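Local coordinates for protein putative HTH-type transcriptional regulator ybaQ (PDB 2EBY) that probably binds DNA as a helix-turn-helix transcriptional regulator of the VapA/VapI family, at residues P8-P11 / G12-L15; S40-A43 / L44-N48; D78-E81 / V82-M86; T88-E91 / L92-E96. All coordinates share one frame; numbering follows the deposited sequence.

Contact 1 (P8-P11 / G12-L15); sequences PTTP and GDIL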
ATOM      1  N   PRO A   8     -14.439   4.457   5.683  1.00 55.85           N
ATOM      2  CA  PRO A   8     -14.779   3.648   4.512  1.00 53.92           C
ATOM      3  C   PRO A   8     -14.983   2.188   4.870  1.00 52.78           C
ATOM      4  O   PRO A   8     -14.520   1.720   5.915  1.00 52.25           O
ATOM      5  CB  PRO A   8     -13.575   3.841   3.613  1.00 54.54           C
ATOM      6  CG  PRO A   8     -12.453   3.828   4.611  1.00 54.72           C
ATOM      7  CD  PRO A   8     -12.981   4.660   5.776  1.00 55.41           C
ATOM      8  N   THR A   9     -15.677   1.469   3.996  1.00 49.98           N
ATOM      9  CA  THR A   9     -15.908   0.061   4.224  1.00 49.07           C
ATOM     10  C   THR A   9     -14.596  -0.674   3.957  1.00 47.29           C
ATOM     11  O   THR A   9     -13.968  -0.503   2.907  1.00 46.31           O
ATOM     12  CB  THR A   9     -17.004  -0.486   3.295  1.00 49.55           C
ATOM     13  OG1 THR A   9     -16.613  -0.302   1.929  1.00 52.52           O
ATOM     14  CG2 THR A   9     -18.321   0.240   3.550  1.00 49.63           C
ATOM     15  N   THR A  10     -14.179  -1.477   4.925  1.00 44.32           N
ATOM     16  CA  THR A  10     -12.951  -2.237   4.805  1.00 40.75           C
ATOM     17  C   THR A  10     -13.154  -3.311   3.746  1.00 40.25           C
ATOM     18  O   THR A  10     -14.287  -3.617   3.375  1.00 40.82           O
ATOM     19  CB  THR A  10     -12.616  -2.917   6.135  1.00 40.19           C
ATOM     20  OG1 THR A  10     -13.564  -3.961   6.378  1.00 38.78           O
ATOM     21  CG2 THR A  10     -12.686  -1.915   7.283  1.00 37.25           C
ATOM     22  N   PRO A  11     -12.060  -3.883   3.223  1.00 38.31           N
ATOM     23  CA  PRO A  11     -12.218  -4.930   2.211  1.00 37.90           C
ATOM     24  C   PRO A  11     -12.922  -6.120   2.868  1.00 37.83           C
ATOM     25  O   PRO A  11     -13.651  -6.864   2.213  1.00 35.00           O
ATOM     26  CB  PRO A  11     -10.781  -5.257   1.826  1.00 37.54           C
ATOM     27  CG  PRO A  11     -10.059  -3.988   2.085  1.00 36.92           C
ATOM     28  CD  PRO A  11     -10.644  -3.518   3.380  1.00 37.12           C
ATOM     29  N   GLY A  12     -12.690  -6.276   4.172  1.00 38.30           N
ATOM     30  CA  GLY A  12     -13.304  -7.353   4.930  1.00 39.37           C
ATOM     31  C   GLY A  12     -14.817  -7.248   4.937  1.00 39.72           C
ATOM     32  O   GLY A  12     -15.511  -8.251   4.783  1.00 37.93           O
ATOM     33  N   ASP A  13     -15.336  -6.036   5.114  1.00 41.43           N
ATOM     34  CA  ASP A  13     -16.783  -5.839   5.123  1.00 44.40           C
ATOM     35  C   ASP A  13     -17.375  -6.137   3.751  1.00 44.24           C
ATOM     36  O   ASP A  13     -18.429  -6.763   3.641  1.00 43.57           O
ATOM     37  CB  ASP A  13     -17.138  -4.407   5.540  1.00 47.29           C
ATOM     38  CG  ASP A  13     -16.833  -4.129   7.005  1.00 51.26           C
ATOM     39  OD1 ASP A  13     -16.793  -5.090   7.807  1.00 51.90           O
ATOM     40  OD2 ASP A  13     -16.649  -2.944   7.356  1.00 53.96           O
ATOM     41  N   ILE A  14     -16.695  -5.687   2.701  1.00 42.93           N
ATOM     42  CA  ILE A  14     -17.172  -5.933   1.349  1.00 41.06           C
ATOM     43  C   ILE A  14     -17.224  -7.438   1.116  1.00 40.03           C
ATOM     44  O   ILE A  14     -18.179  -7.959   0.541  1.00 36.56           O
ATOM     45  CB  ILE A  14     -16.239  -5.298   0.293  1.00 41.57           C
ATOM     46  CG1 ILE A  14     -16.237  -3.773   0.441  1.00 43.71           C
ATOM     47  CG2 ILE A  14     -16.683  -5.700  -1.100  1.00 40.82           C
ATOM     48  CD1 ILE A  14     -17.591  -3.115   0.218  1.00 43.53           C
ATOM     49  N   LEU A  15     -16.186  -8.132   1.571  1.00 38.80           N
ATOM     50  CA  LEU A  15     -16.099  -9.573   1.407  1.00 38.66           C
ATOM     51  C   LEU A  15     -17.224 -10.287   2.156  1.00 39.56           C
ATOM     52  O   LEU A  15     -17.920 -11.133   1.597  1.00 38.82           O
ATOM     53  CB  LEU A  15     -14.737 -10.065   1.906  1.00 35.95           C
ATOM     54  CG  LEU A  15     -14.488 -11.572   1.868  1.00 35.29           C
ATOM     55  CD1 LEU A  15     -14.581 -12.064   0.437  1.00 33.51           C
ATOM     56  CD2 LEU A  15     -13.115 -11.886   2.464  1.00 32.85           C
TER
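Asp13 N is gripped by two oxygens of one residue, Thr10. The firmer bond runs to Thr10 OG1, 3.0 Å from Asp13 N and at an N-H...O angle of 154°, and a weak one goes to Thr10 O. This is an N-cap: Thr10 sits just before the helix and its hydroxyl takes an N-H of the first turn, which has no carbonyl four residues back in the helix to meet. What sets the oxygen there is chi1 of 70°, which tucks OG1 between the backbone N and the carbonyl carbon and turns it back over the helix start. Thr10 O has a second, straighter donor in Ile14 N at 3.2 Å, and Leu15 N reaches Pro11 O at 2.9 Å, so regular helical bonding starts at once behind the cap. Pro11, with no N-H to offer, suits the first turn. Ile14 ends against Thr9, its CD1 3.4 Å from Thr9 OG1, the two side chains crossing at nearly a right angle. Helix 11-20 starts here against helix 67-83: Pro11 lies on Leu73 and Gln74, Ile14 on Leu73, and Pro8 meets Trp80 further along that helix.

Contact 2 (S40-A43 / L44-N48); sequences SVSA and LINNN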
ATOM      1  N   SER A  40      -6.277 -16.623   8.128  1.00 28.78           N
ATOM      2  CA  SER A  40      -5.924 -15.461   7.300  1.00 30.47           C
ATOM      3  C   SER A  40      -7.200 -14.748   6.845  1.00 29.18           C
ATOM      4  O   SER A  40      -7.274 -13.525   6.872  1.00 28.68           O
ATOM      5  CB  SER A  40      -5.140 -15.869   6.046  1.00 29.10           C
ATOM      6  OG  SER A  40      -3.864 -16.375   6.368  1.00 35.11           O
ATOM      7  N   VAL A  41      -8.187 -15.524   6.402  1.00 29.95           N
ATOM      8  CA  VAL A  41      -9.445 -14.962   5.938  1.00 30.44           C
ATOM      9  C   VAL A  41     -10.135 -14.239   7.087  1.00 30.17           C
ATOM     10  O   VAL A  41     -10.641 -13.122   6.927  1.00 28.55           O
ATOM     11  CB  VAL A  41     -10.381 -16.066   5.386  1.00 32.59           C
ATOM     12  CG1 VAL A  41     -11.700 -15.457   4.943  1.00 32.47           C
ATOM     13  CG2 VAL A  41      -9.711 -16.789   4.226  1.00 29.33           C
ATOM     14  N   SER A  42     -10.144 -14.874   8.256  1.00 29.32           N
ATOM     15  CA  SER A  42     -10.770 -14.274   9.423  1.00 28.91           C
ATOM     16  C   SER A  42     -10.070 -12.971   9.814  1.00 28.07           C
ATOM     17  O   SER A  42     -10.723 -12.010  10.214  1.00 28.33           O
ATOM     18  CB  SER A  42     -10.748 -15.251  10.602  1.00 30.14           C
ATOM     19  OG  SER A  42     -11.290 -14.643  11.767  1.00 32.26           O
ATOM     20  N   ALA A  43      -8.744 -12.937   9.702  1.00 27.22           N
ATOM     21  CA  ALA A  43      -7.995 -11.730  10.041  1.00 27.42           C
ATOM     22  C   ALA A  43      -8.259 -10.624   9.022  1.00 27.37           C
ATOM     23  O   ALA A  43      -8.251  -9.446   9.366  1.00 27.04           O
ATOM     24  CB  ALA A  43      -6.506 -12.029  10.101  1.00 27.58           C
ATOM     25  N   LEU A  44      -8.465 -11.001   7.766  1.00 28.16           N
ATOM     26  CA  LEU A  44      -8.745 -10.019   6.728  1.00 30.99           C
ATOM     27  C   LEU A  44     -10.100  -9.387   7.011  1.00 31.59           C
ATOM     28  O   LEU A  44     -10.238  -8.174   7.024  1.00 30.85           O
ATOM     29  CB  LEU A  44      -8.769 -10.682   5.350  1.00 29.89           C
ATOM     30  CG  LEU A  44      -9.216  -9.770   4.201  1.00 34.56           C
ATOM     31  CD1 LEU A  44      -8.313  -8.546   4.138  1.00 32.87           C
ATOM     32  CD2 LEU A  44      -9.183 -10.535   2.888  1.00 29.96           C
ATOM     33  N   ILE A  45     -11.094 -10.233   7.248  1.00 33.99           N
ATOM     34  CA  ILE A  45     -12.452  -9.789   7.532  1.00 36.50           C
ATOM     35  C   ILE A  45     -12.553  -8.868   8.745  1.00 36.70           C
ATOM     36  O   ILE A  45     -13.331  -7.914   8.738  1.00 36.02           O
ATOM     37  CB  ILE A  45     -13.373 -11.001   7.752  1.00 38.23           C
ATOM     38  CG1 ILE A  45     -13.555 -11.743   6.431  1.00 37.09           C
ATOM     39  CG2 ILE A  45     -14.708 -10.555   8.323  1.00 39.28           C
ATOM     40  CD1 ILE A  45     -14.540 -12.871   6.501  1.00 41.40           C
ATOM     41  N   ASN A  46     -11.765  -9.142   9.779  1.00 36.90           N
ATOM     42  CA  ASN A  46     -11.811  -8.325  10.982  1.00 36.98           C
ATOM     43  C   ASN A  46     -10.819  -7.182  10.998  1.00 37.12           C
ATOM     44  O   ASN A  46     -10.703  -6.473  11.992  1.00 35.21           O
ATOM     45  CB  ASN A  46     -11.618  -9.203  12.211  1.00 38.48           C
ATOM     46  CG  ASN A  46     -12.724 -10.210  12.366  1.00 39.79           C
ATOM     47  OD1 ASN A  46     -12.485 -11.417  12.392  1.00 39.91           O
ATOM     48  ND2 ASN A  46     -13.955  -9.719  12.455  1.00 40.59           N
ATOM     49  N   ASN A  47     -10.095  -7.022   9.894  1.00 38.19           N
ATOM     50  CA  ASN A  47      -9.128  -5.940   9.745  1.00 38.48           C
ATOM     51  C   ASN A  47      -7.941  -5.984  10.712  1.00 39.02           C
ATOM     52  O   ASN A  47      -7.442  -4.944  11.142  1.00 37.24           O
ATOM     53  CB  ASN A  47      -9.855  -4.590   9.852  1.00 39.45           C
ATOM     54  CG  ASN A  47      -9.043  -3.441   9.273  1.00 40.11           C
ATOM     55  OD1 ASN A  47      -8.335  -3.611   8.280  1.00 36.11           O
ATOM     56  ND2 ASN A  47      -9.152  -2.262   9.884  1.00 37.24           N
ATOM     57  N   ASN A  48      -7.481  -7.188  11.040  1.00 38.63           N
ATOM     58  CA  ASN A  48      -6.332  -7.345  11.928  1.00 39.91           C
ATOM     59  C   ASN A  48      -5.095  -7.546  11.069  1.00 40.53           C
ATOM     60  O   ASN A  48      -3.961  -7.546  11.559  1.00 41.83           O
ATOM     61  CB  ASN A  48      -6.523  -8.551  12.849  1.00 39.75           C
ATOM     62  CG  ASN A  48      -7.583  -8.306  13.906  1.00 42.65           C
ATOM     63  OD1 ASN A  48      -7.376  -7.524  14.837  1.00 43.05           O
ATOM     64  ND2 ASN A  48      -8.730  -8.956  13.760  1.00 40.28           N
TER
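From Ser40 to Ile45 the backbone is plainly helical, with Leu44 N bonded to Ser40 O and Ile45 N to Val41 O, the latter almost straight at 171° and 2.9 Å. Asn46 N still reaches Ser42 O, at 3.1 Å. Then Asn47 takes a positive phi of 64° and the chain turns off the helix in a Schellman motif: Asn48 N bonds to Ala43 O at 2.9 Å, lying in the carbonyl plane, while Asn47 N reaches Leu44 O at 3.1 Å. The late carbonyls of the helix thus find donors as it ends. Among the side chains, Val41 and Ile45 run side by side, pointing the same way, with Val41 CG1 4.1 Å from Ile45 CD1. Ile45 holds CG1 beside its own backbone N (chi1 -69°), which also brings CG1 over Val41 O at 3.3 Å. Helix 38-45 is the second helix of the predicted helix-turn-helix, the one that in this fold usually reads DNA. Its inner face is shared out among three helices: Val41 packs on Ile27, Leu30 and Leu34 of helix 27-34, Ile45 on Leu15, Leu16 and Leu20 of helix 11-20, and Leu44 on Met55 and Leu59 of helix 53-63.

Contact 3 (D78-E81 / V82-M86); sequences DLWE and VENNM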
ATOM      1  N   ASP A  78      -6.346   2.814   4.450  1.00 32.31           N
ATOM      2  CA  ASP A  78      -5.036   3.348   4.797  1.00 32.90           C
ATOM      3  C   ASP A  78      -5.089   4.870   4.900  1.00 33.13           C
ATOM      4  O   ASP A  78      -4.524   5.459   5.817  1.00 31.48           O
ATOM      5  CB  ASP A  78      -3.982   2.933   3.764  1.00 33.90           C
ATOM      6  CG  ASP A  78      -3.687   1.433   3.787  1.00 35.82           C
ATOM      7  OD1 ASP A  78      -3.820   0.803   4.859  1.00 38.89           O
ATOM      8  OD2 ASP A  78      -3.304   0.886   2.734  1.00 37.06           O
ATOM      9  N   LEU A  79      -5.778   5.499   3.956  1.00 33.34           N
ATOM     10  CA  LEU A  79      -5.909   6.945   3.950  1.00 36.99           C
ATOM     11  C   LEU A  79      -6.683   7.417   5.171  1.00 37.41           C
ATOM     12  O   LEU A  79      -6.305   8.399   5.803  1.00 37.15           O
ATOM     13  CB  LEU A  79      -6.608   7.406   2.674  1.00 39.99           C
ATOM     14  CG  LEU A  79      -5.653   7.606   1.497  1.00 43.38           C
ATOM     15  CD1 LEU A  79      -6.383   7.427   0.177  1.00 44.78           C
ATOM     16  CD2 LEU A  79      -5.038   8.991   1.600  1.00 44.29           C
ATOM     17  N   TRP A  80      -7.761   6.714   5.502  1.00 38.43           N
ATOM     18  CA  TRP A  80      -8.567   7.069   6.658  1.00 40.25           C
ATOM     19  C   TRP A  80      -7.721   7.017   7.931  1.00 40.96           C
ATOM     20  O   TRP A  80      -7.769   7.935   8.746  1.00 40.03           O
ATOM     21  CB  TRP A  80      -9.749   6.110   6.795  1.00 42.15           C
ATOM     22  CG  TRP A  80     -10.626   6.422   7.960  1.00 44.87           C
ATOM     23  CD1 TRP A  80     -11.635   7.337   8.003  1.00 46.43           C
ATOM     24  CD2 TRP A  80     -10.535   5.856   9.271  1.00 46.72           C
ATOM     25  NE1 TRP A  80     -12.181   7.380   9.265  1.00 46.82           N
ATOM     26  CE2 TRP A  80     -11.525   6.481  10.064  1.00 46.52           C
ATOM     27  CE3 TRP A  80      -9.713   4.883   9.861  1.00 47.73           C
ATOM     28  CZ2 TRP A  80     -11.714   6.165  11.417  1.00 46.58           C
ATOM     29  CZ3 TRP A  80      -9.901   4.569  11.210  1.00 46.79           C
ATOM     30  CH2 TRP A  80     -10.895   5.212  11.970  1.00 46.28           C
ATOM     31  N   GLU A  81      -6.942   5.950   8.094  1.00 41.01           N
ATOM     32  CA  GLU A  81      -6.103   5.790   9.281  1.00 43.21           C
ATOM     33  C   GLU A  81      -5.119   6.931   9.502  1.00 43.69           C
ATOM     34  O   GLU A  81      -4.887   7.332  10.641  1.00 43.10           O
ATOM     35  CB  GLU A  81      -5.328   4.472   9.229  1.00 45.24           C
ATOM     36  CG  GLU A  81      -6.215   3.242   9.130  1.00 49.44           C
ATOM     37  CD  GLU A  81      -5.433   1.942   9.200  1.00 51.56           C
ATOM     38  OE1 GLU A  81      -4.317   1.889   8.637  1.00 53.71           O
ATOM     39  OE2 GLU A  81      -5.938   0.969   9.802  1.00 51.80           O
ATOM     40  N   VAL A  82      -4.526   7.442   8.425  1.00 42.36           N
ATOM     41  CA  VAL A  82      -3.577   8.542   8.551  1.00 41.20           C
ATOM     42  C   VAL A  82      -4.309   9.829   8.906  1.00 41.36           C
ATOM     43  O   VAL A  82      -3.859  10.590   9.761  1.00 39.69           O
ATOM     44  CB  VAL A  82      -2.779   8.755   7.245  1.00 40.59           C
ATOM     45  CG1 VAL A  82      -1.998  10.064   7.316  1.00 38.53           C
ATOM     46  CG2 VAL A  82      -1.820   7.589   7.028  1.00 37.43           C
ATOM     47  N   GLU A  83      -5.442  10.060   8.251  1.00 42.97           N
ATOM     48  CA  GLU A  83      -6.248  11.256   8.482  1.00 46.16           C
ATOM     49  C   GLU A  83      -6.830  11.355   9.887  1.00 46.35           C
ATOM     50  O   GLU A  83      -7.127  12.450  10.362  1.00 46.74           O
ATOM     51  CB  GLU A  83      -7.389  11.319   7.470  1.00 47.80           C
ATOM     52  CG  GLU A  83      -6.966  11.787   6.095  1.00 52.52           C
ATOM     53  CD  GLU A  83      -7.985  11.440   5.032  1.00 54.67           C
ATOM     54  OE1 GLU A  83      -9.159  11.204   5.391  1.00 56.64           O
ATOM     55  OE2 GLU A  83      -7.617  11.413   3.838  1.00 57.03           O
ATOM     56  N   ASN A  84      -6.989  10.216  10.552  1.00 47.77           N
ATOM     57  CA  ASN A  84      -7.556  10.199  11.893  1.00 49.69           C
ATOM     58  C   ASN A  84      -6.542   9.928  13.003  1.00 49.48           C
ATOM     59  O   ASN A  84      -6.905   9.571  14.128  1.00 50.20           O
ATOM     60  CB  ASN A  84      -8.705   9.189  11.936  1.00 52.07           C
ATOM     61  CG  ASN A  84      -9.894   9.639  11.099  1.00 53.98           C
ATOM     62  OD1 ASN A  84     -10.672  10.498  11.518  1.00 55.05           O
ATOM     63  ND2 ASN A  84     -10.028   9.074   9.902  1.00 53.15           N
ATOM     64  N   ASN A  85      -5.269  10.103  12.675  1.00 47.76           N
ATOM     65  CA  ASN A  85      -4.192   9.932  13.636  1.00 46.97           C
ATOM     66  C   ASN A  85      -3.733  11.357  13.925  1.00 47.31           C
ATOM     67  O   ASN A  85      -3.056  11.978  13.105  1.00 48.34           O
ATOM     68  CB  ASN A  85      -3.052   9.128  13.022  1.00 45.62           C
ATOM     69  CG  ASN A  85      -1.930   8.875  14.001  1.00 45.11           C
ATOM     70  OD1 ASN A  85      -1.505   9.778  14.715  1.00 47.26           O
ATOM     71  ND2 ASN A  85      -1.433   7.649  14.030  1.00 43.47           N
ATOM     72  N   MET A  86      -4.116  11.882  15.082  1.00 46.98           N
ATOM     73  CA  MET A  86      -3.762  13.246  15.444  1.00 45.86           C
ATOM     74  C   MET A  86      -2.270  13.527  15.564  1.00 44.56           C
ATOM     75  O   MET A  86      -1.818  14.623  15.236  1.00 43.36           O
ATOM     76  CB  MET A  86      -4.476  13.642  16.735  1.00 47.52           C
ATOM     77  CG  MET A  86      -5.974  13.824  16.565  1.00 48.29           C
ATOM     78  SD  MET A  86      -6.374  14.940  15.196  1.00 49.59           S
ATOM     79  CE  MET A  86      -7.567  13.966  14.300  1.00 50.19           C
TER
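Two nitrogens of Asn84 converge on Trp80 O, and these polar bonds mark the end of helix 67-83. The side-chain ND2 gives the straighter one, 2.8 Å from Trp80 O at 149°, although it approaches from above the carbonyl plane; the backbone Asn84 N adds a weak bond. Just before it the ordinary helical pattern holds, Glu83 N meeting Leu79 O at 3.1 Å and Val82 N meeting Asp78 O at 3.3 Å. Next along, Asn85 OD1 caps Thr88 N as helix 86-94 begins. The second kind of interaction is amide over ring. Trp80 carries its CG anti to the backbone N (chi1 -180°), which swings the indole along the helix until Asn84 lies across one face, the amide and ring planes 39° apart. ND2 sits over the five-membered ring; its modelled distance of 2.8 Å to Trp80 NE1 joins two donors and is doubtful in detail. If an alanine stood at Trp80, the Asn84 amide would probably lose the surface beneath it and turn more freely. Packing reaches the second subunit: Leu79 lies on its Phe57 and Val82 on its Thr53. Chemically, an asparagine just past the helix does part of a backbone's work here, supplying an extra N-H to a carbonyl of the last turn, while the indole face probably restrains how that amide is turned.

Contact 4 (T88-E91 / L92-E96); sequences TQEE and LGRIE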
ATOM      1  N   THR A  88       0.065  12.245  13.793  1.00 41.92           N
ATOM      2  CA  THR A  88       0.543  12.385  12.422  1.00 40.44           C
ATOM      3  C   THR A  88       0.107  13.711  11.793  1.00 39.72           C
ATOM      4  O   THR A  88       0.889  14.368  11.111  1.00 36.99           O
ATOM      5  CB  THR A  88       0.036  11.231  11.536  1.00 40.09           C
ATOM      6  OG1 THR A  88       0.343   9.980  12.162  1.00 38.14           O
ATOM      7  CG2 THR A  88       0.708  11.280  10.165  1.00 41.62           C
ATOM      8  N   GLN A  89      -1.139  14.101  12.031  1.00 40.39           N
ATOM      9  CA  GLN A  89      -1.668  15.341  11.475  1.00 43.57           C
ATOM     10  C   GLN A  89      -0.945  16.602  11.962  1.00 44.56           C
ATOM     11  O   GLN A  89      -0.595  17.477  11.163  1.00 44.92           O
ATOM     12  CB  GLN A  89      -3.166  15.437  11.765  1.00 43.32           C
ATOM     13  CG  GLN A  89      -4.011  14.426  11.008  1.00 44.56           C
ATOM     14  CD  GLN A  89      -3.814  14.519   9.507  1.00 46.20           C
ATOM     15  OE1 GLN A  89      -3.984  15.585   8.912  1.00 46.04           O
ATOM     16  NE2 GLN A  89      -3.452  13.400   8.886  1.00 46.23           N
ATOM     17  N   GLU A  90      -0.731  16.704  13.267  1.00 45.92           N
ATOM     18  CA  GLU A  90      -0.029  17.861  13.807  1.00 48.75           C
ATOM     19  C   GLU A  90       1.369  17.895  13.227  1.00 47.73           C
ATOM     20  O   GLU A  90       1.880  18.942  12.846  1.00 47.16           O
ATOM     21  CB  GLU A  90       0.025  17.792  15.338  1.00 50.55           C
ATOM     22  CG  GLU A  90      -1.268  18.204  15.997  1.00 56.17           C
ATOM     23  CD  GLU A  90      -1.745  19.560  15.501  1.00 59.55           C
ATOM     24  OE1 GLU A  90      -0.936  20.519  15.535  1.00 61.47           O
ATOM     25  OE2 GLU A  90      -2.920  19.670  15.076  1.00 60.31           O
ATOM     26  N   GLU A  91       1.955  16.710  13.155  1.00 46.68           N
ATOM     27  CA  GLU A  91       3.290  16.490  12.622  1.00 46.39           C
ATOM     28  C   GLU A  91       3.367  16.956  11.163  1.00 44.97           C
ATOM     29  O   GLU A  91       4.263  17.700  10.775  1.00 42.74           O
ATOM     30  CB  GLU A  91       3.605  14.999  12.760  1.00 47.86           C
ATOM     31  CG  GLU A  91       5.019  14.602  12.588  1.00 51.71           C
ATOM     32  CD  GLU A  91       5.214  13.205  13.081  1.00 53.29           C
ATOM     33  OE1 GLU A  91       5.200  13.005  14.314  1.00 53.24           O
ATOM     34  OE2 GLU A  91       5.354  12.311  12.231  1.00 55.03           O
ATOM     35  N   LEU A  92       2.393  16.535  10.370  1.00 42.27           N
ATOM     36  CA  LEU A  92       2.326  16.917   8.966  1.00 42.13           C
ATOM     37  C   LEU A  92       2.169  18.425   8.850  1.00 44.16           C
ATOM     38  O   LEU A  92       2.649  19.045   7.903  1.00 43.66           O
ATOM     39  CB  LEU A  92       1.141  16.235   8.273  1.00 39.33           C
ATOM     40  CG  LEU A  92       1.222  14.738   7.969  1.00 37.96           C
ATOM     41  CD1 LEU A  92      -0.161  14.240   7.546  1.00 34.01           C
ATOM     42  CD2 LEU A  92       2.255  14.492   6.875  1.00 32.41           C
ATOM     43  N   GLY A  93       1.490  19.009   9.833  1.00 46.42           N
ATOM     44  CA  GLY A  93       1.277  20.443   9.838  1.00 47.05           C
ATOM     45  C   GLY A  93       2.545  21.220  10.146  1.00 46.95           C
ATOM     46  O   GLY A  93       2.673  22.378   9.750  1.00 48.33           O
ATOM     47  N   ARG A  94       3.488  20.588  10.841  1.00 45.56           N
ATOM     48  CA  ARG A  94       4.743  21.241  11.195  1.00 45.65           C
ATOM     49  C   ARG A  94       5.869  21.027  10.174  1.00 44.63           C
ATOM     50  O   ARG A  94       6.911  21.674  10.266  1.00 43.54           O
ATOM     51  CB  ARG A  94       5.208  20.769  12.582  1.00 47.96           C
ATOM     52  CG  ARG A  94       4.257  21.142  13.724  1.00 52.53           C
ATOM     53  CD  ARG A  94       4.110  22.654  13.838  1.00 56.75           C
ATOM     54  NE  ARG A  94       2.856  23.068  14.472  1.00 60.28           N
ATOM     55  CZ  ARG A  94       2.675  23.209  15.783  1.00 62.25           C
ATOM     56  NH1 ARG A  94       3.671  22.974  16.634  1.00 62.27           N
ATOM     57  NH2 ARG A  94       1.491  23.594  16.247  1.00 62.21           N
ATOM     58  N   ILE A  95       5.662  20.136   9.202  1.00 42.73           N
ATOM     59  CA  ILE A  95       6.683  19.857   8.186  1.00 40.08           C
ATOM     60  C   ILE A  95       7.005  21.028   7.252  1.00 39.50           C
ATOM     61  O   ILE A  95       6.113  21.635   6.656  1.00 39.24           O
ATOM     62  CB  ILE A  95       6.282  18.654   7.296  1.00 39.67           C
ATOM     63  CG1 ILE A  95       6.536  17.344   8.041  1.00 40.55           C
ATOM     64  CG2 ILE A  95       7.068  18.682   5.988  1.00 37.57           C
ATOM     65  CD1 ILE A  95       6.192  16.109   7.235  1.00 39.90           C
ATOM     66  N   GLU A  96       8.294  21.316   7.115  1.00 37.05           N
ATOM     67  CA  GLU A  96       8.767  22.386   6.244  1.00 35.59           C
ATOM     68  C   GLU A  96       8.980  21.826   4.838  1.00 33.96           C
ATOM     69  O   GLU A  96       9.580  20.761   4.668  1.00 32.53           O
ATOM     70  CB  GLU A  96      10.084  22.959   6.782  1.00 36.30           C
ATOM     71  CG  GLU A  96      10.775  23.949   5.855  1.00 39.74           C
ATOM     72  CD  GLU A  96      12.049  24.526   6.462  1.00 41.61           C
ATOM     73  OE1 GLU A  96      12.826  23.766   7.077  1.00 40.77           O
ATOM     74  OE2 GLU A  96      12.285  25.739   6.315  1.00 43.18           O
TER
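Leu92 keeps CG beside its own backbone N (chi1 -73°), an angle that sends the branched end back along the helix to Thr88 and Gln89. Thr88 presents its methyl, and Leu92 CD1 lies 4.0 Å from Thr88 CG2, the two side chains side by side and pointing the same way. Gln89 bends at chi2 (-56°) and brings its amide across, with NE2 3.7 Å from Leu92 CD1; that NE2 is also hydrogen-bonded to Val82 O. Cut back to an alanine, Leu92 would probably leave a gap beside the Thr88 methyl and the Gln89 amide without its apolar neighbour. In the backbone, Leu92 N bonds to Thr88 O at 2.7 Å, and Gly93 N follows to Gln89 O at 2.9 Å. All this belongs to helix 86-94, the last but one of the chain, which stands away from the globular part of its own chain and packs on the second subunit, an arm of the dimer. Its last turn tightens. Arg94 N bonds to Glu91 O, only three residues back, at 3.0 Å and 137°, with a weak second bond to Glu90 O, and Ile95 N reaches Glu91 O weakly as well. Glu90 and Arg94 run alongside each other in a long salt bridge, Glu90 OE1 4.0 Å from Arg94 NH2; the oxygen stands far off the guanidinium plane with no N-H aimed at it, so charge alone probably links them. Glu91 points its carboxylate elsewhere, into a salt bridge with Arg58 of the second subunit, while Ile95 packs on Leu33 of that subunit.

From the N terminus the four contacts come strictly in series: each is local, at a helix end or along its last turns, and complete before the next opens, and none nests in or crosses another. Contact 1 starts helix 11-20 and contact 2 ends helix 38-45; they meet inside the helical bundle, where Leu15 packs on Leu44 and Ile45. Contact 3, at the far end of helix 67-83, reaches back to contact 1 through Pro8. Contact 4 follows on helix 86-94, joined to contact 3 by the bond between Gln89 and Val82. Contacts 3 and 4 both touch the second subunit, while contacts 2 and 4 lie on opposite sides of the chain's centre, about 31 Å between centres.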